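Local coordinates for protein VIN1 (Oscarella pearsei, PDB 6BFI) that binds actin filaments and may play a role in cell-cell adhesion, as a sponge member of the vinculin/alpha-catenin family, at residues N668-D682 and V695-T709. Sequence-based numbering, arbitrary orientation.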
ATOM      1  N   ASN A 668      13.856   2.646 -26.943  1.00 81.12           N
ATOM      2  CA  ASN A 668      14.685   2.383 -25.763  1.00 73.63           C
ATOM      3  C   ASN A 668      13.886   2.625 -24.490  1.00 70.97           C
ATOM      4  O   ASN A 668      14.121   3.598 -23.766  1.00 74.08           O
ATOM      5  CB  ASN A 668      15.942   3.256 -25.784  1.00 72.37           C
ATOM      6  CG  ASN A 668      16.922   2.845 -26.863  1.00 68.44           C
ATOM      7  OD1 ASN A 668      16.775   3.220 -28.027  1.00 60.19           O
ATOM      8  ND2 ASN A 668      17.936   2.076 -26.480  1.00 65.07           N
ATOM      9  N   PRO A 669      12.938   1.735 -24.170  1.00 65.41           N
ATOM     10  CA  PRO A 669      12.203   1.890 -22.900  1.00 58.56           C
ATOM     11  C   PRO A 669      13.092   1.749 -21.675  1.00 55.22           C
ATOM     12  O   PRO A 669      12.959   2.524 -20.713  1.00 59.44           O
ATOM     13  CB  PRO A 669      11.150   0.773 -22.966  1.00 61.02           C
ATOM     14  CG  PRO A 669      11.073   0.380 -24.409  1.00 64.69           C
ATOM     15  CD  PRO A 669      12.448   0.588 -24.954  1.00 66.34           C
ATOM     16  N   ILE A 670      13.999   0.769 -21.689  1.00 48.20           N
ATOM     17  CA  ILE A 670      14.922   0.583 -20.575  1.00 48.23           C
ATOM     18  C   ILE A 670      15.750   1.842 -20.356  1.00 54.86           C
ATOM     19  O   ILE A 670      15.963   2.274 -19.217  1.00 55.66           O
ATOM     20  CB  ILE A 670      15.816  -0.645 -20.828  1.00 48.79           C
ATOM     21  CG1 ILE A 670      14.962  -1.905 -20.996  1.00 56.08           C
ATOM     22  CG2 ILE A 670      16.809  -0.827 -19.697  1.00 49.72           C
ATOM     23  CD1 ILE A 670      15.765  -3.146 -21.334  1.00 58.76           C
ATOM     24  N   HIS A 671      16.218   2.458 -21.447  1.00 56.79           N
ATOM     25  CA  HIS A 671      17.006   3.679 -21.332  1.00 54.76           C
ATOM     26  C   HIS A 671      16.182   4.811 -20.736  1.00 55.71           C
ATOM     27  O   HIS A 671      16.697   5.615 -19.955  1.00 58.54           O
ATOM     28  CB  HIS A 671      17.555   4.082 -22.701  1.00 54.81           C
ATOM     29  CG  HIS A 671      18.529   5.218 -22.654  1.00 62.74           C
ATOM     30  ND1 HIS A 671      18.148   6.515 -22.383  1.00 66.49           N
ATOM     31  CD2 HIS A 671      19.867   5.252 -22.848  1.00 68.23           C
ATOM     32  CE1 HIS A 671      19.212   7.298 -22.410  1.00 69.66           C
ATOM     33  NE2 HIS A 671      20.268   6.556 -22.690  1.00 71.81           N
ATOM     34  N   HIS A 672      14.900   4.895 -21.094  1.00 59.08           N
ATOM     35  CA  HIS A 672      14.046   5.926 -20.515  1.00 60.73           C
ATOM     36  C   HIS A 672      13.870   5.724 -19.015  1.00 61.83           C
ATOM     37  O   HIS A 672      13.953   6.687 -18.242  1.00 64.49           O
ATOM     38  CB  HIS A 672      12.690   5.944 -21.218  1.00 60.90           C
ATOM     39  CG  HIS A 672      12.694   6.690 -22.516  1.00 63.71           C
ATOM     40  ND1 HIS A 672      12.118   7.933 -22.661  1.00 62.91           N
ATOM     41  CD2 HIS A 672      13.208   6.371 -23.728  1.00 65.19           C
ATOM     42  CE1 HIS A 672      12.272   8.346 -23.906  1.00 63.55           C
ATOM     43  NE2 HIS A 672      12.931   7.417 -24.573  1.00 65.48           N
ATOM     44  N   ALA A 673      13.633   4.482 -18.578  1.00 59.54           N
ATOM     45  CA  ALA A 673      13.489   4.226 -17.145  1.00 58.44           C
ATOM     46  C   ALA A 673      14.781   4.548 -16.400  1.00 57.58           C
ATOM     47  O   ALA A 673      14.768   5.200 -15.344  1.00 63.15           O
ATOM     48  CB  ALA A 673      13.074   2.774 -16.909  1.00 55.55           C
ATOM     49  N   ALA A 674      15.915   4.104 -16.949  1.00 55.40           N
ATOM     50  CA  ALA A 674      17.208   4.434 -16.359  1.00 56.38           C
ATOM     51  C   ALA A 674      17.446   5.938 -16.328  1.00 59.24           C
ATOM     52  O   ALA A 674      18.113   6.440 -15.416  1.00 62.56           O
ATOM     53  CB  ALA A 674      18.331   3.730 -17.123  1.00 53.64           C
ATOM     54  N   ALA A 675      16.912   6.673 -17.306  1.00 60.17           N
ATOM     55  CA  ALA A 675      17.053   8.124 -17.322  1.00 60.19           C
ATOM     56  C   ALA A 675      16.179   8.794 -16.274  1.00 57.29           C
ATOM     57  O   ALA A 675      16.585   9.809 -15.700  1.00 47.75           O
ATOM     58  CB  ALA A 675      16.712   8.673 -18.708  1.00 49.40           C
ATOM     59  N   SER A 676      14.991   8.246 -16.005  1.00 54.55           N
ATOM     60  CA  SER A 676      14.180   8.773 -14.914  1.00 55.44           C
ATOM     61  C   SER A 676      14.861   8.548 -13.572  1.00 51.48           C
ATOM     62  O   SER A 676      14.827   9.421 -12.698  1.00 48.96           O
ATOM     63  CB  SER A 676      12.792   8.134 -14.925  1.00 59.07           C
ATOM     64  OG  SER A 676      12.861   6.760 -14.587  1.00 63.90           O
ATOM     65  N   VAL A 677      15.491   7.385 -13.389  1.00 53.56           N
ATOM     66  CA  VAL A 677      16.206   7.136 -12.138  1.00 49.79           C
ATOM     67  C   VAL A 677      17.414   8.059 -12.020  1.00 55.13           C
ATOM     68  O   VAL A 677      17.609   8.732 -10.996  1.00 57.20           O
ATOM     69  CB  VAL A 677      16.613   5.657 -12.036  1.00 47.01           C
ATOM     70  CG1 VAL A 677      17.640   5.471 -10.944  1.00 44.43           C
ATOM     71  CG2 VAL A 677      15.397   4.803 -11.767  1.00 43.59           C
ATOM     72  N   PHE A 678      18.246   8.100 -13.066  1.00 57.18           N
ATOM     73  CA  PHE A 678      19.427   8.958 -13.056  1.00 60.85           C
ATOM     74  C   PHE A 678      19.050  10.411 -12.807  1.00 62.14           C
ATOM     75  O   PHE A 678      19.760  11.132 -12.099  1.00 63.51           O
ATOM     76  CB  PHE A 678      20.184   8.820 -14.378  1.00 61.59           C
ATOM     77  CG  PHE A 678      21.414   9.678 -14.469  1.00 61.74           C
ATOM     78  CD1 PHE A 678      22.628   9.222 -13.983  1.00 61.53           C
ATOM     79  CD2 PHE A 678      21.359  10.937 -15.043  1.00 61.34           C
ATOM     80  CE1 PHE A 678      23.763  10.010 -14.063  1.00 61.63           C
ATOM     81  CE2 PHE A 678      22.489  11.727 -15.126  1.00 63.13           C
ATOM     82  CZ  PHE A 678      23.692  11.261 -14.635  1.00 63.75           C
ATOM     83  N   ARG A 679      17.930  10.857 -13.375  1.00 63.16           N
ATOM     84  CA  ARG A 679      17.502  12.234 -13.174  1.00 65.86           C
ATOM     85  C   ARG A 679      16.959  12.451 -11.770  1.00 63.15           C
ATOM     86  O   ARG A 679      17.124  13.537 -11.206  1.00 64.99           O
ATOM     87  CB  ARG A 679      16.454  12.608 -14.218  1.00 70.76           C
ATOM     88  CG  ARG A 679      16.277  14.097 -14.407  1.00 82.04           C
ATOM     89  CD  ARG A 679      15.674  14.399 -15.766  1.00 91.12           C
ATOM     90  NE  ARG A 679      16.494  13.889 -16.865  1.00 96.55           N
ATOM     91  CZ  ARG A 679      16.208  12.799 -17.572  1.00 95.40           C
ATOM     92  NH1 ARG A 679      15.115  12.100 -17.299  1.00 95.13           N
ATOM     93  NH2 ARG A 679      17.014  12.408 -18.551  1.00 95.26           N
ATOM     94  N   GLU A 680      16.310  11.437 -11.190  1.00 56.97           N
ATOM     95  CA  GLU A 680      15.861  11.557  -9.807  1.00 58.18           C
ATOM     96  C   GLU A 680      17.043  11.698  -8.857  1.00 60.85           C
ATOM     97  O   GLU A 680      17.018  12.526  -7.939  1.00 60.93           O
ATOM     98  CB  GLU A 680      15.004  10.348  -9.422  1.00 57.06           C
ATOM     99  CG  GLU A 680      14.493  10.373  -7.987  1.00 56.47           C
ATOM    100  CD  GLU A 680      13.468  11.464  -7.749  1.00 61.91           C
ATOM    101  OE1 GLU A 680      12.791  11.868  -8.718  1.00 63.42           O
ATOM    102  OE2 GLU A 680      13.342  11.920  -6.592  1.00 67.27           O
ATOM    103  N   ALA A 681      18.094  10.907  -9.068  1.00 60.42           N
ATOM    104  CA  ALA A 681      19.258  10.969  -8.193  1.00 61.80           C
ATOM    105  C   ALA A 681      20.208  12.111  -8.533  1.00 65.87           C
ATOM    106  O   ALA A 681      21.056  12.455  -7.701  1.00 65.98           O
ATOM    107  CB  ALA A 681      20.018   9.641  -8.238  1.00 60.69           C
ATOM    108  N   ASP A 682      20.083  12.717  -9.716  1.00 66.61           N
ATOM    109  CA  ASP A 682      21.061  13.705 -10.160  1.00 68.77           C
ATOM    110  C   ASP A 682      20.895  15.045  -9.458  1.00 72.65           C
ATOM    111  O   ASP A 682      21.866  15.800  -9.342  1.00 75.44           O
ATOM    112  CB  ASP A 682      20.969  13.895 -11.677  1.00 67.60           C
ATOM    113  CG  ASP A 682      22.129  14.700 -12.238  1.00 71.74           C
ATOM    114  OD1 ASP A 682      23.257  14.565 -11.716  1.00 69.14           O
ATOM    115  OD2 ASP A 682      21.914  15.468 -13.199  1.00 77.79           O
ATOM    116  N   VAL A 695      22.825   4.526  -6.759  1.00 76.93           N
ATOM    117  CA  VAL A 695      21.678   4.648  -7.653  1.00 71.86           C
ATOM    118  C   VAL A 695      22.107   5.186  -9.014  1.00 69.25           C
ATOM    119  O   VAL A 695      21.645   4.708 -10.056  1.00 68.36           O
ATOM    120  CB  VAL A 695      20.593   5.524  -7.007  1.00 68.50           C
ATOM    121  CG1 VAL A 695      19.516   5.821  -8.009  1.00 66.99           C
ATOM    122  CG2 VAL A 695      20.002   4.820  -5.797  1.00 67.56           C
ATOM    123  N   LYS A 696      22.993   6.185  -9.031  1.00 72.16           N
ATOM    124  CA  LYS A 696      23.500   6.697 -10.302  1.00 69.66           C
ATOM    125  C   LYS A 696      24.245   5.612 -11.068  1.00 65.19           C
ATOM    126  O   LYS A 696      24.031   5.426 -12.273  1.00 63.60           O
ATOM    127  CB  LYS A 696      24.404   7.905 -10.061  1.00 74.77           C
ATOM    128  CG  LYS A 696      23.708   9.248 -10.196  1.00 76.86           C
ATOM    129  CD  LYS A 696      24.685  10.389  -9.965  1.00 82.75           C
ATOM    130  CE  LYS A 696      24.051  11.733 -10.263  1.00 88.17           C
ATOM    131  NZ  LYS A 696      24.986  12.865  -9.998  1.00 95.26           N
ATOM    132  N   GLN A 697      25.124   4.880 -10.378  1.00 66.86           N
ATOM    133  CA  GLN A 697      25.829   3.773 -11.019  1.00 67.40           C
ATOM    134  C   GLN A 697      24.849   2.750 -11.584  1.00 66.49           C
ATOM    135  O   GLN A 697      25.031   2.253 -12.703  1.00 66.66           O
ATOM    136  CB  GLN A 697      26.780   3.116 -10.017  1.00 69.23           C
ATOM    137  CG  GLN A 697      27.675   2.032 -10.599  1.00 74.90           C
ATOM    138  CD  GLN A 697      28.935   2.584 -11.245  1.00 82.57           C
ATOM    139  OE1 GLN A 697      28.965   3.723 -11.717  1.00 83.92           O
ATOM    140  NE2 GLN A 697      29.989   1.777 -11.260  1.00 85.96           N
ATOM    141  N   MET A 698      23.792   2.439 -10.829  1.00 65.44           N
ATOM    142  CA  MET A 698      22.795   1.485 -11.303  1.00 65.29           C
ATOM    143  C   MET A 698      22.080   2.003 -12.544  1.00 62.04           C
ATOM    144  O   MET A 698      21.764   1.230 -13.457  1.00 58.86           O
ATOM    145  CB  MET A 698      21.793   1.183 -10.189  1.00 68.41           C
ATOM    146  CG  MET A 698      20.856   0.027 -10.491  1.00 72.56           C
ATOM    147  SD  MET A 698      19.797  -0.383  -9.090  1.00 77.95           S
ATOM    148  CE  MET A 698      21.003  -0.444  -7.767  1.00 77.03           C
ATOM    149  N   ALA A 699      21.818   3.311 -12.598  1.00 61.30           N
ATOM    150  CA  ALA A 699      21.201   3.893 -13.786  1.00 59.51           C
ATOM    151  C   ALA A 699      22.119   3.767 -14.996  1.00 58.72           C
ATOM    152  O   ALA A 699      21.677   3.379 -16.085  1.00 57.96           O
ATOM    153  CB  ALA A 699      20.842   5.356 -13.529  1.00 56.35           C
ATOM    154  N   ARG A 700      23.404   4.094 -14.821  1.00 57.80           N
ATOM    155  CA  ARG A 700      24.370   3.930 -15.906  1.00 57.89           C
ATOM    156  C   ARG A 700      24.376   2.494 -16.417  1.00 56.52           C
ATOM    157  O   ARG A 700      24.264   2.244 -17.626  1.00 54.43           O
ATOM    158  CB  ARG A 700      25.767   4.334 -15.428  1.00 60.08           C
ATOM    159  CG  ARG A 700      25.881   5.755 -14.897  1.00 59.80           C
ATOM    160  CD  ARG A 700      27.301   6.046 -14.428  1.00 63.54           C
ATOM    161  NE  ARG A 700      27.412   7.340 -13.759  1.00 70.14           N
ATOM    162  CZ  ARG A 700      27.623   7.498 -12.456  1.00 73.07           C
ATOM    163  NH1 ARG A 700      27.757   6.441 -11.667  1.00 72.26           N
ATOM    164  NH2 ARG A 700      27.710   8.716 -11.941  1.00 75.93           N
ATOM    165  N   LYS A 701      24.492   1.532 -15.496  1.00 58.02           N
ATOM    166  CA  LYS A 701      24.504   0.125 -15.882  1.00 54.64           C
ATOM    167  C   LYS A 701      23.228  -0.264 -16.621  1.00 51.40           C
ATOM    168  O   LYS A 701      23.279  -1.012 -17.605  1.00 55.27           O
ATOM    169  CB  LYS A 701      24.696  -0.749 -14.644  1.00 55.37           C
ATOM    170  CG  LYS A 701      26.048  -0.571 -13.960  1.00 58.31           C
ATOM    171  CD  LYS A 701      26.118  -1.371 -12.668  1.00 59.90           C
ATOM    172  CE  LYS A 701      27.496  -1.291 -12.034  1.00 63.26           C
ATOM    173  NZ  LYS A 701      28.547  -1.861 -12.919  1.00 66.30           N
ATOM    174  N   MET A 702      22.077   0.244 -16.174  1.00 50.68           N
ATOM    175  CA  MET A 702      20.818  -0.109 -16.826  1.00 53.18           C
ATOM    176  C   MET A 702      20.745   0.467 -18.236  1.00 55.79           C
ATOM    177  O   MET A 702      20.199  -0.172 -19.147  1.00 55.29           O
ATOM    178  CB  MET A 702      19.636   0.369 -15.982  1.00 53.03           C
ATOM    179  CG  MET A 702      18.278  -0.069 -16.511  1.00 57.52           C
ATOM    180  SD  MET A 702      17.968  -1.848 -16.362  1.00 61.27           S
ATOM    181  CE  MET A 702      17.788  -2.020 -14.587  1.00 54.32           C
ATOM    182  N   ALA A 703      21.290   1.673 -18.436  1.00 53.01           N
ATOM    183  CA  ALA A 703      21.380   2.226 -19.784  1.00 54.75           C
ATOM    184  C   ALA A 703      22.274   1.365 -20.669  1.00 56.99           C
ATOM    185  O   ALA A 703      21.954   1.119 -21.844  1.00 60.73           O
ATOM    186  CB  ALA A 703      21.901   3.662 -19.731  1.00 57.61           C
ATOM    187  N   MET A 704      23.399   0.892 -20.123  1.00 58.40           N
ATOM    188  CA  MET A 704      24.243  -0.027 -20.879  1.00 62.62           C
ATOM    189  C   MET A 704      23.480  -1.292 -21.252  1.00 63.92           C
ATOM    190  O   MET A 704      23.620  -1.802 -22.373  1.00 63.56           O
ATOM    191  CB  MET A 704      25.501  -0.373 -20.084  1.00 69.37           C
ATOM    192  CG  MET A 704      26.385   0.823 -19.788  1.00 76.53           C
ATOM    193  SD  MET A 704      26.686   1.819 -21.259  1.00 87.12           S
ATOM    194  CE  MET A 704      27.576   0.661 -22.296  1.00 90.30           C
ATOM    195  N   MET A 705      22.660  -1.810 -20.330  1.00 59.13           N
ATOM    196  CA  MET A 705      21.837  -2.972 -20.653  1.00 59.80           C
ATOM    197  C   MET A 705      20.902  -2.666 -21.814  1.00 58.24           C
ATOM    198  O   MET A 705      20.770  -3.470 -22.743  1.00 57.97           O
ATOM    199  CB  MET A 705      21.029  -3.434 -19.439  1.00 62.49           C
ATOM    200  CG  MET A 705      19.975  -4.476 -19.824  1.00 66.22           C
ATOM    201  SD  MET A 705      18.958  -5.142 -18.492  1.00 66.02           S
ATOM    202  CE  MET A 705      20.206  -5.921 -17.481  1.00 60.06           C
ATOM    203  N   SER A 706      20.239  -1.507 -21.774  1.00 58.25           N
ATOM    204  CA  SER A 706      19.387  -1.107 -22.890  1.00 64.25           C
ATOM    205  C   SER A 706      20.150  -1.168 -24.207  1.00 70.04           C
ATOM    206  O   SER A 706      19.681  -1.761 -25.190  1.00 71.45           O
ATOM    207  CB  SER A 706      18.839   0.301 -22.649  1.00 68.40           C
ATOM    208  OG  SER A 706      18.144   0.779 -23.788  1.00 73.84           O
ATOM    209  N   LYS A 707      21.349  -0.577 -24.231  1.00 71.26           N
ATOM    210  CA  LYS A 707      22.166  -0.607 -25.442  1.00 71.54           C
ATOM    211  C   LYS A 707      22.482  -2.036 -25.869  1.00 69.32           C
ATOM    212  O   LYS A 707      22.513  -2.342 -27.067  1.00 68.11           O
ATOM    213  CB  LYS A 707      23.454   0.187 -25.222  1.00 72.83           C
ATOM    214  CG  LYS A 707      24.445   0.112 -26.374  1.00 77.62           C
ATOM    215  CD  LYS A 707      25.605   1.070 -26.162  1.00 78.80           C
ATOM    216  CE  LYS A 707      26.679   0.885 -27.220  1.00 88.56           C
ATOM    217  NZ  LYS A 707      27.318  -0.458 -27.129  1.00 90.15           N
ATOM    218  N   TYR A 708      22.702  -2.933 -24.905  1.00 68.46           N
ATOM    219  CA  TYR A 708      23.089  -4.299 -25.245  1.00 68.65           C
ATOM    220  C   TYR A 708      21.915  -5.133 -25.747  1.00 66.81           C
ATOM    221  O   TYR A 708      22.105  -6.001 -26.605  1.00 63.44           O
ATOM    222  CB  TYR A 708      23.746  -4.969 -24.039  1.00 70.04           C
ATOM    223  CG  TYR A 708      25.034  -4.296 -23.621  1.00 75.01           C
ATOM    224  CD1 TYR A 708      25.837  -3.648 -24.555  1.00 75.08           C
ATOM    225  CD2 TYR A 708      25.442  -4.296 -22.293  1.00 74.58           C
ATOM    226  CE1 TYR A 708      27.012  -3.027 -24.179  1.00 72.16           C
ATOM    227  CE2 TYR A 708      26.616  -3.675 -21.908  1.00 72.70           C
ATOM    228  CZ  TYR A 708      27.395  -3.044 -22.856  1.00 73.35           C
ATOM    229  OH  TYR A 708      28.564  -2.430 -22.475  1.00 78.03           O
ATOM    230  N   THR A 709      20.704  -4.899 -25.236  1.00 67.74           N
ATOM    231  CA  THR A 709      19.547  -5.593 -25.795  1.00 74.96           C
ATOM    232  C   THR A 709      19.165  -5.021 -27.152  1.00 87.05           C
ATOM    233  O   THR A 709      18.591  -5.736 -27.982  1.00 88.09           O
ATOM    234  CB  THR A 709      18.346  -5.522 -24.848  1.00 67.88           C
ATOM    235  OG1 THR A 709      17.756  -4.217 -24.909  1.00 73.35           O
ATOM    236  CG2 THR A 709      18.764  -5.817 -23.420  1.00 58.81           C
TER
HETATM  237  O   HOH W   1      15.184  -0.895 -24.117  1.00 66.11           O
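Helix 669-682 and the 695-709 part of helix 690-710 run antiparallel, their axes 8.0 Å apart at an angle of 171°, and Ala674 faces Ala699 with CA atoms 4.8 Å apart. Each methyl lies against the other residue's carbonyl oxygen: Ala674 CB is 3.5 Å from Ala699 O, and Ala699 CB 3.5 Å from Ala674 O. Met702 CB flanks the Ala674 methyl; Phe678 flanks Ala699 CB with its own CB and its ring edge. Toward the C-terminal end of helix 669-682, Val677 CG1 touches Val695 CG1. Toward its start, the Ile670 and Met702 side chains cross at about a right angle; Ile670 CG2, the branch anti to the backbone N, lands 3.6 Å from Met702 CG.

Polar links close both ends. Asn668 ND2 donates to Ser706 OG at 3.0 Å, nearly straight (166°) and in the amide plane. At the other end Lys696 CG lies obliquely to the Phe678 ring, 3.9 Å from CD1, and the extended chain lays NZ 3.0 Å from Asp682 OD1, on that oxygen's anti lone pair. A methionine in place of Lys696 would probably leave Asp682 OD1 without its charged partner on helix 690-710. Helix 786-817 adds Met804 beside Val677 and Met702. Within this vinculin-family helical bundle, an apolar, alanine-lined seam thus lets two helices lie close, tied by a hydrogen bond at one end and, at the other, a salt bridge whose carboxylate oxygen Arg659 shares.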